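Local coordinates for protein DNA polymerase III, beta subunit (Eubacterium rectale, PDB 3T0P) that probably confers processivity on DNA polymerases by tethering them to DNA as a ring-shaped, head-to-tail homodimer that encircles the duplex, at residues Ile5-Lys8 / Ala9-Leu12; Ala47-Met50 / Glu51-Ile54; Val129-Gln132 / Phe133-Lys136. All blocks are in the same frame, centred on the assembly; numbering follows the deposited sequence.

Contact 1 (Ile5-Lys8 / Ala9-Leu12); sequences ICSK and ANLL. With EDO (1,2-ethanediol), chain C.
K8 runs alongside L12, one helical turn on, the two side chains pointing the same way. From CB, which lies against its own peptide link to A9, CG leaves anti to the backbone N (chi1 178°). A bend at chi2 then keeps CD close over the start of the helix, 3.7 Å from A9 N. CE is the atom that touches L12, 3.9 Å from its CD2, and a second bend at chi4 turns NZ off to D84, with which it forms a salt bridge, and to the carbonyl of L82. The backbones of the same two residues are joined by L12 N to K8 O, 2.8 Å, an i to i+4 bond of the helix's first turn.

S7 is the N-cap where strand 3-7 turns into helix 8-18: its OG accepts from N10 N at 3.2 Å with an N-H...O angle of 156°, occupying an amide that the first turn leaves without a helical carbonyl. S7 O takes L11 N at 3.1 Å, and N10 N only weakly. On the buried side C6 CB meets L11 CB at 4.4 Å, and L11 continues onto V87, F75 and V79. Beside the strand, a bound 1,2-ethanediol, probably from the crystallisation liquor, gives I5 O a weak bond through its O1.

Contact 2 (Ala47-Met50 / Glu51-Ile54); sequences ANDM and ELGI. With ACT (acetate ion), chain S.
D49 OD1 accepts two backbone N-H groups from the other arm of the turn, E51 N and L52 N, each at 2.9 Å. Both donors come from the same face of the carboxylate, but their directions differ: E51 N arrives nearly along the C-O axis, whereas L52 N stands well above the plane, 47° out of it. With chi1 at 67°, CG sits between the backbone N and the carbonyl carbon, which brings OD1 round to the amides of E51 and L52. D49 N returns a bond to L52 O (3.1 Å), and OD2 forms a salt bridge with K198 of helix 197-206, a charge that would probably favour the ionised carboxylate. Replacing D49 with an alanine would probably leave the amides of E51 and L52 without their shared acceptor, and K198 without its counter-charge, making the turn less well fixed.

A second side chain grips the same reversal: N48 OD1 takes M50 N at 3.0 Å, an Asx turn, with the donor above the amide plane. Together they shape the bend of the beta hairpin 43-48/52-58, whose antiparallel arms pair A47 with I54 through two nearly straight bonds.

N48 ND2 donates to S117 O and weakly to an acetate, probably from the crystallisation liquor. At G53 a side chain would run into that acetate: a CB would lie 2.7 Å from OXT. On the other face A47 and I54 pack against helix 8-18, through V18 and I17 respectively. L52 CB lies 3.5 Å from D49 OD2, and its side chain reaches V233 and S235 of strand 231-236.

Contact 3 (Val129-Gln132 / Phe133-Lys136); sequences VLSQ and FTLK
L130 lays its forked end against the first turn of the helix, CD2 approaching T134 CG2 at 4.3 Å and CD1 approaching L135 CD1 at 4.5 Å. Both are methyl-to-methyl approaches at loose van der Waals range. The torsions of T134 divide its branches: CG2 stands anti to the backbone N, which turns it to the L130 side, while OG1 stands anti to the carbonyl carbon (chi1 -62°) and is presented to S131.

That second branch carries the polar part of the contact. S131 OG and T134 OG1 are hydrogen-bonded at 2.9 Å, and the geometry allows either hydroxyl to donate. The same S131 OG lies 3.6 Å from F133 CB, with the phenyl ring leading away from the strand. A water ties the pair down further: it accepts from S131 N at 3.1 Å and also bonds T134 OG1, closing a small ring of polar links at the helix start.

The backbone evidence for the helix is direct. L135 N reaches S131 O at 3.1 Å, the N-H...O angle being 164°, and K136 N reaches Q132 O at 2.9 Å, so the i to i+4 pattern begins at the serine itself. Q132 and K136 then send their polar ends off to the segment after helix 197-206, OE1 to G209 N and NZ to I207 O. On the apolar side L130 rests on I217 and M184, and T134 on I182.

S131 thus occupies the N-cap position where strand 127-131, outermost of its sheet within this chain, passes into helix 132-140, a strand-to-helix junction of the central domain in the DNA polymerase III beta subunit fold.

Contacts 1 and 3 are the same kind of junction in different domains: each passes from a strand into a helix through a serine at the N-cap, and each is partly buried. At S7 the hydroxyl takes a backbone amide; at S131 a bond to a threonine hydroxyl, with a water alongside, is clear. Contact 2, the more buried of the three, is instead a hairpin turn held by aspartate and asparagine side chains. It shares the eight-stranded sheet with contact 3, whose strand 127-131 is outermost within the chain, while the hairpin's strand 52-58 adjoins strand 231-236 of the central domain. Contacts 1 and 2 both involve helix 8-18, yet their nearest atoms stay about 11 Å apart.

Contact 1 (Ile5-Lys8 / Ala9-Leu12)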
ATOM      1  N   ILE B   5      11.472  32.980  -3.603  1.00 53.91           N
ATOM      2  CA  ILE B   5      12.431  32.084  -2.949  1.00 53.14           C
ATOM      3  C   ILE B   5      11.727  31.482  -1.731  1.00 54.88           C
ATOM      4  O   ILE B   5      11.266  32.227  -0.877  1.00 54.10           O
ATOM      5  CB  ILE B   5      13.774  32.759  -2.573  1.00 57.23           C
ATOM      6  CG1 ILE B   5      14.293  33.684  -3.700  1.00 59.04           C
ATOM      7  CG2 ILE B   5      14.823  31.679  -2.246  1.00 57.09           C
ATOM      8  CD1 ILE B   5      15.242  34.762  -3.260  1.00 69.65           C
ATOM      9  N   CYS B   6      11.619  30.154  -1.663  1.00 52.16           N
ATOM     10  CA  CYS B   6      10.956  29.414  -0.578  1.00 53.23           C
ATOM     11  C   CYS B   6      11.809  28.283  -0.133  1.00 55.01           C
ATOM     12  O   CYS B   6      12.397  27.635  -0.986  1.00 54.34           O
ATOM     13  CB  CYS B   6       9.609  28.867  -1.041  1.00 55.03           C
ATOM     14  SG  CYS B   6       8.390  30.124  -1.451  1.00 61.45           S
ATOM     15  N   SER B   7      11.725  27.897   1.154  1.00 50.80           N
ATOM     16  CA  SER B   7      12.385  26.679   1.610  1.00 50.10           C
ATOM     17  C   SER B   7      11.613  25.530   1.003  1.00 50.25           C
ATOM     18  O   SER B   7      10.403  25.636   0.892  1.00 49.60           O
ATOM     19  CB  SER B   7      12.433  26.587   3.134  1.00 54.42           C
ATOM     20  OG  SER B   7      11.373  25.806   3.667  1.00 69.62           O
ATOM     21  N   LYS B   8      12.304  24.473   0.556  1.00 44.15           N
ATOM     22  CA  LYS B   8      11.676  23.318  -0.074  1.00 41.87           C
ATOM     23  C   LYS B   8      10.641  22.672   0.862  1.00 44.91           C
ATOM     24  O   LYS B   8       9.585  22.260   0.390  1.00 43.38           O
ATOM     25  CB  LYS B   8      12.753  22.289  -0.508  1.00 40.58           C
ATOM     26  CG  LYS B   8      12.225  20.987  -1.138  1.00 46.55           C
ATOM     27  CD  LYS B   8      12.044  19.882  -0.088  1.00 45.88           C
ATOM     28  CE  LYS B   8      11.596  18.551  -0.622  1.00 47.05           C
ATOM     29  NZ  LYS B   8      12.727  17.746  -1.161  1.00 46.94           N
ATOM     30  N   ALA B   9      10.951  22.561   2.172  1.00 42.31           N
ATOM     31  CA  ALA B   9      10.072  21.894   3.145  1.00 41.18           C
ATOM     32  C   ALA B   9       8.758  22.645   3.290  1.00 44.35           C
ATOM     33  O   ALA B   9       7.708  22.023   3.346  1.00 42.58           O
ATOM     34  CB  ALA B   9      10.763  21.769   4.492  1.00 41.83           C
ATOM     35  N   ASN B  10       8.809  23.979   3.253  1.00 42.11           N
ATOM     36  CA  ASN B  10       7.604  24.785   3.378  1.00 42.11           C
ATOM     37  C   ASN B  10       6.769  24.669   2.126  1.00 46.62           C
ATOM     38  O   ASN B  10       5.557  24.562   2.204  1.00 45.39           O
ATOM     39  CB  ASN B  10       7.991  26.244   3.656  1.00 42.45           C
ATOM     40  CG  ASN B  10       8.432  26.473   5.074  1.00 54.36           C
ATOM     41  OD1 ASN B  10       8.072  25.726   5.977  1.00 55.56           O
ATOM     42  ND2 ASN B  10       9.122  27.562   5.326  1.00 55.69           N
ATOM     43  N   LEU B  11       7.436  24.635   0.965  1.00 44.31           N
ATOM     44  CA  LEU B  11       6.766  24.538  -0.322  1.00 43.89           C
ATOM     45  C   LEU B  11       6.157  23.160  -0.458  1.00 46.58           C
ATOM     46  O   LEU B  11       5.028  23.063  -0.910  1.00 47.48           O
ATOM     47  CB  LEU B  11       7.784  24.848  -1.433  1.00 43.94           C
ATOM     48  CG  LEU B  11       7.305  25.126  -2.852  1.00 47.14           C
ATOM     49  CD1 LEU B  11       6.246  26.255  -2.901  1.00 46.00           C
ATOM     50  CD2 LEU B  11       8.498  25.503  -3.716  1.00 45.19           C
ATOM     51  N   LEU B  12       6.860  22.109   0.027  1.00 41.65           N
ATOM     52  CA  LEU B  12       6.372  20.742  -0.032  1.00 40.20           C
ATOM     53  C   LEU B  12       5.152  20.558   0.861  1.00 45.03           C
ATOM     54  O   LEU B  12       4.163  19.970   0.423  1.00 44.90           O
ATOM     55  CB  LEU B  12       7.473  19.713   0.314  1.00 38.67           C
ATOM     56  CG  LEU B  12       7.037  18.249   0.329  1.00 41.18           C
ATOM     57  CD1 LEU B  12       6.449  17.828  -1.028  1.00 41.73           C
ATOM     58  CD2 LEU B  12       8.191  17.323   0.743  1.00 38.94           C
TER
HETATM   59  C1  EDO C 381      13.203  31.394   3.076  1.00 80.81           C
HETATM   60  O1  EDO C 381      12.987  30.949   1.731  1.00 81.30           O
HETATM   61  C2  EDO C 381      14.592  32.016   3.173  1.00 80.81           C
HETATM   62  O2  EDO C 381      14.802  32.885   2.051  1.00 86.50           O

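Contact 2 (Ala47-Met50 / Glu51-Ile54)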
ATOM      1  N   ALA B  47      -5.786  25.714  -4.586  1.00 47.98           N
ATOM      2  CA  ALA B  47      -6.428  24.736  -5.451  1.00 48.65           C
ATOM      3  C   ALA B  47      -7.936  24.826  -5.241  1.00 55.53           C
ATOM      4  O   ALA B  47      -8.403  25.019  -4.110  1.00 54.35           O
ATOM      5  CB  ALA B  47      -5.919  23.342  -5.202  1.00 48.85           C
ATOM      6  N   ASN B  48      -8.689  24.835  -6.343  1.00 54.77           N
ATOM      7  CA  ASN B  48     -10.138  24.954  -6.282  1.00 55.71           C
ATOM      8  C   ASN B  48     -10.801  24.078  -7.324  1.00 63.59           C
ATOM      9  O   ASN B  48     -10.487  24.206  -8.502  1.00 65.74           O
ATOM     10  CB  ASN B  48     -10.557  26.418  -6.466  1.00 53.30           C
ATOM     11  CG  ASN B  48     -12.012  26.663  -6.213  1.00 65.76           C
ATOM     12  OD1 ASN B  48     -12.713  25.844  -5.619  1.00 66.48           O
ATOM     13  ND2 ASN B  48     -12.501  27.804  -6.659  1.00 57.93           N
ATOM     14  N   ASP B  49     -11.745  23.216  -6.903  1.00 60.20           N
ATOM     15  CA  ASP B  49     -12.497  22.363  -7.823  1.00 59.95           C
ATOM     16  C   ASP B  49     -13.939  22.878  -8.007  1.00 65.10           C
ATOM     17  O   ASP B  49     -14.755  22.188  -8.618  1.00 65.59           O
ATOM     18  CB  ASP B  49     -12.488  20.902  -7.357  1.00 61.00           C
ATOM     19  CG  ASP B  49     -13.233  20.618  -6.066  1.00 75.88           C
ATOM     20  OD1 ASP B  49     -14.389  21.040  -5.947  1.00 74.51           O
ATOM     21  OD2 ASP B  49     -12.667  19.932  -5.194  1.00 90.03           O
HETATM   22  N   MSE B  50     -14.239  24.098  -7.486  1.00 61.41           N
HETATM   23  CA  MSE B  50     -15.525  24.827  -7.523  1.00 61.62           C
HETATM   24  C   MSE B  50     -16.460  24.416  -6.380  1.00 60.69           C
HETATM   25  O   MSE B  50     -17.370  25.174  -6.044  1.00 62.15           O
HETATM   26  CB  MSE B  50     -16.253  24.731  -8.874  1.00 66.25           C
HETATM   27  CG  MSE B  50     -15.412  25.215 -10.050  1.00 75.97           C
HETATM   28 SE   MSE B  50     -14.622  27.001  -9.831  0.75 87.39          SE
HETATM   29  CE  MSE B  50     -16.289  28.070 -10.129  1.00 85.53           C
ATOM     30  N   GLU B  51     -16.248  23.238  -5.789  1.00 52.05           N
ATOM     31  CA  GLU B  51     -16.987  22.774  -4.624  1.00 50.53           C
ATOM     32  C   GLU B  51     -16.095  22.979  -3.382  1.00 54.05           C
ATOM     33  O   GLU B  51     -16.533  23.527  -2.376  1.00 53.31           O
ATOM     34  CB  GLU B  51     -17.405  21.301  -4.773  1.00 50.84           C
ATOM     35  CG  GLU B  51     -18.091  20.739  -3.539  1.00 59.78           C
ATOM     36  CD  GLU B  51     -18.762  19.397  -3.726  1.00 85.07           C
ATOM     37  OE1 GLU B  51     -19.913  19.381  -4.221  1.00 84.78           O
ATOM     38  OE2 GLU B  51     -18.151  18.367  -3.355  1.00 81.41           O
ATOM     39  N   LEU B  52     -14.849  22.518  -3.471  1.00 50.85           N
ATOM     40  CA  LEU B  52     -13.870  22.587  -2.396  1.00 49.25           C
ATOM     41  C   LEU B  52     -12.664  23.406  -2.822  1.00 54.62           C
ATOM     42  O   LEU B  52     -12.067  23.139  -3.859  1.00 55.53           O
ATOM     43  CB  LEU B  52     -13.456  21.161  -2.024  1.00 47.22           C
ATOM     44  CG  LEU B  52     -12.442  20.976  -0.924  1.00 50.68           C
ATOM     45  CD1 LEU B  52     -13.080  21.207   0.428  1.00 50.57           C
ATOM     46  CD2 LEU B  52     -11.865  19.554  -0.973  1.00 51.63           C
ATOM     47  N   GLY B  53     -12.333  24.394  -2.000  1.00 51.49           N
ATOM     48  CA  GLY B  53     -11.186  25.275  -2.151  1.00 50.92           C
ATOM     49  C   GLY B  53     -10.231  25.120  -0.984  1.00 54.80           C
ATOM     50  O   GLY B  53     -10.660  25.032   0.168  1.00 54.32           O
ATOM     51  N   ILE B  54      -8.932  25.015  -1.269  1.00 51.02           N
ATOM     52  CA  ILE B  54      -7.915  24.936  -0.227  1.00 49.64           C
ATOM     53  C   ILE B  54      -6.878  25.998  -0.562  1.00 57.06           C
ATOM     54  O   ILE B  54      -6.411  26.111  -1.698  1.00 58.02           O
ATOM     55  CB  ILE B  54      -7.289  23.535   0.051  1.00 50.38           C
ATOM     56  CG1 ILE B  54      -8.365  22.456   0.277  1.00 49.02           C
ATOM     57  CG2 ILE B  54      -6.350  23.599   1.275  1.00 50.01           C
ATOM     58  CD1 ILE B  54      -7.832  21.038   0.345  1.00 43.92           C
TER
HETATM   59  C   ACT S 375     -15.173  27.078  -3.368  1.00 77.64           C
HETATM   60  O   ACT S 375     -14.978  27.496  -4.515  1.00 78.08           O
HETATM   61  OXT ACT S 375     -14.250  26.578  -2.801  1.00 77.46           O
HETATM   62  CH3 ACT S 375     -16.486  27.210  -2.644  1.00 75.11           C

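Contact 3 (Val129-Gln132 / Phe133-Lys136)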
ATOM      1  N   VAL B 129     -15.060  26.303  17.659  1.00 48.63           N
ATOM      2  CA  VAL B 129     -13.748  25.704  17.850  1.00 46.81           C
ATOM      3  C   VAL B 129     -13.865  24.211  18.270  1.00 47.40           C
ATOM      4  O   VAL B 129     -14.509  23.888  19.252  1.00 45.13           O
ATOM      5  CB  VAL B 129     -12.896  26.490  18.872  1.00 50.83           C
ATOM      6  CG1 VAL B 129     -11.530  25.832  19.049  1.00 48.88           C
ATOM      7  CG2 VAL B 129     -12.738  27.939  18.455  1.00 51.69           C
ATOM      8  N   LEU B 130     -13.164  23.350  17.559  1.00 44.84           N
ATOM      9  CA  LEU B 130     -13.018  21.921  17.861  1.00 43.86           C
ATOM     10  C   LEU B 130     -11.544  21.587  17.804  1.00 46.17           C
ATOM     11  O   LEU B 130     -10.814  22.201  17.006  1.00 45.53           O
ATOM     12  CB  LEU B 130     -13.781  21.031  16.837  1.00 42.80           C
ATOM     13  CG  LEU B 130     -15.277  21.203  16.710  1.00 46.84           C
ATOM     14  CD1 LEU B 130     -15.798  20.424  15.530  1.00 45.77           C
ATOM     15  CD2 LEU B 130     -15.997  20.782  17.967  1.00 51.67           C
ATOM     16  N   SER B 131     -11.089  20.591  18.579  1.00 43.30           N
ATOM     17  CA  SER B 131      -9.693  20.166  18.418  1.00 43.03           C
ATOM     18  C   SER B 131      -9.591  19.449  17.087  1.00 45.10           C
ATOM     19  O   SER B 131     -10.608  18.984  16.559  1.00 44.85           O
ATOM     20  CB  SER B 131      -9.215  19.277  19.572  1.00 46.38           C
ATOM     21  OG  SER B 131      -9.835  18.001  19.634  1.00 49.61           O
ATOM     22  N   GLN B 132      -8.397  19.439  16.504  1.00 41.40           N
ATOM     23  CA  GLN B 132      -8.115  18.711  15.285  1.00 40.96           C
ATOM     24  C   GLN B 132      -8.528  17.241  15.490  1.00 45.68           C
ATOM     25  O   GLN B 132      -9.146  16.648  14.606  1.00 45.17           O
ATOM     26  CB  GLN B 132      -6.615  18.796  14.958  1.00 41.58           C
ATOM     27  CG  GLN B 132      -6.190  20.057  14.235  1.00 49.45           C
ATOM     28  CD  GLN B 132      -4.710  20.079  13.949  1.00 62.41           C
ATOM     29  OE1 GLN B 132      -4.000  19.068  14.042  1.00 58.58           O
ATOM     30  NE2 GLN B 132      -4.202  21.258  13.668  1.00 48.49           N
ATOM     31  N   PHE B 133      -8.224  16.686  16.686  1.00 42.41           N
ATOM     32  CA  PHE B 133      -8.544  15.317  17.075  1.00 43.78           C
ATOM     33  C   PHE B 133     -10.053  15.056  17.000  1.00 47.06           C
ATOM     34  O   PHE B 133     -10.473  14.094  16.367  1.00 44.46           O
ATOM     35  CB  PHE B 133      -8.047  15.036  18.503  1.00 47.07           C
ATOM     36  CG  PHE B 133      -8.397  13.647  18.977  1.00 49.17           C
ATOM     37  CD1 PHE B 133      -7.655  12.543  18.559  1.00 52.30           C
ATOM     38  CD2 PHE B 133      -9.479  13.435  19.822  1.00 51.61           C
ATOM     39  CE1 PHE B 133      -8.000  11.253  18.970  1.00 53.16           C
ATOM     40  CE2 PHE B 133      -9.813  12.144  20.244  1.00 54.75           C
ATOM     41  CZ  PHE B 133      -9.060  11.064  19.833  1.00 52.04           C
ATOM     42  N   THR B 134     -10.853  15.908  17.655  1.00 44.52           N
ATOM     43  CA  THR B 134     -12.307  15.768  17.700  1.00 44.44           C
ATOM     44  C   THR B 134     -12.890  15.789  16.280  1.00 48.29           C
ATOM     45  O   THR B 134     -13.722  14.943  15.965  1.00 46.27           O
ATOM     46  CB  THR B 134     -12.888  16.850  18.585  1.00 50.10           C
ATOM     47  OG1 THR B 134     -12.377  16.674  19.905  1.00 52.99           O
ATOM     48  CG2 THR B 134     -14.398  16.845  18.612  1.00 48.16           C
ATOM     49  N   LEU B 135     -12.423  16.716  15.422  1.00 44.09           N
ATOM     50  CA  LEU B 135     -12.965  16.825  14.076  1.00 42.85           C
ATOM     51  C   LEU B 135     -12.577  15.618  13.241  1.00 45.51           C
ATOM     52  O   LEU B 135     -13.409  15.086  12.510  1.00 44.49           O
ATOM     53  CB  LEU B 135     -12.510  18.141  13.390  1.00 41.92           C
ATOM     54  CG  LEU B 135     -12.970  18.337  11.932  1.00 44.47           C
ATOM     55  CD1 LEU B 135     -14.532  18.306  11.808  1.00 43.30           C
ATOM     56  CD2 LEU B 135     -12.384  19.610  11.343  1.00 46.33           C
ATOM     57  N   LYS B 136     -11.325  15.200  13.323  1.00 41.91           N
ATOM     58  CA  LYS B 136     -10.847  14.056  12.558  1.00 40.06           C
ATOM     59  C   LYS B 136     -11.563  12.799  13.025  1.00 38.89           C
ATOM     60  O   LYS B 136     -12.026  12.025  12.188  1.00 36.97           O
ATOM     61  CB  LYS B 136      -9.325  13.910  12.668  1.00 41.40           C
ATOM     62  CG  LYS B 136      -8.728  12.932  11.665  1.00 46.83           C
ATOM     63  CD  LYS B 136      -7.190  13.011  11.638  1.00 50.15           C
ATOM     64  CE  LYS B 136      -6.590  12.091  10.596  1.00 47.32           C
ATOM     65  NZ  LYS B 136      -5.181  12.463  10.279  1.00 59.76           N
TER
HETATM   66  O   HOH W   1     -12.890  19.656  20.893  0.50 26.04           O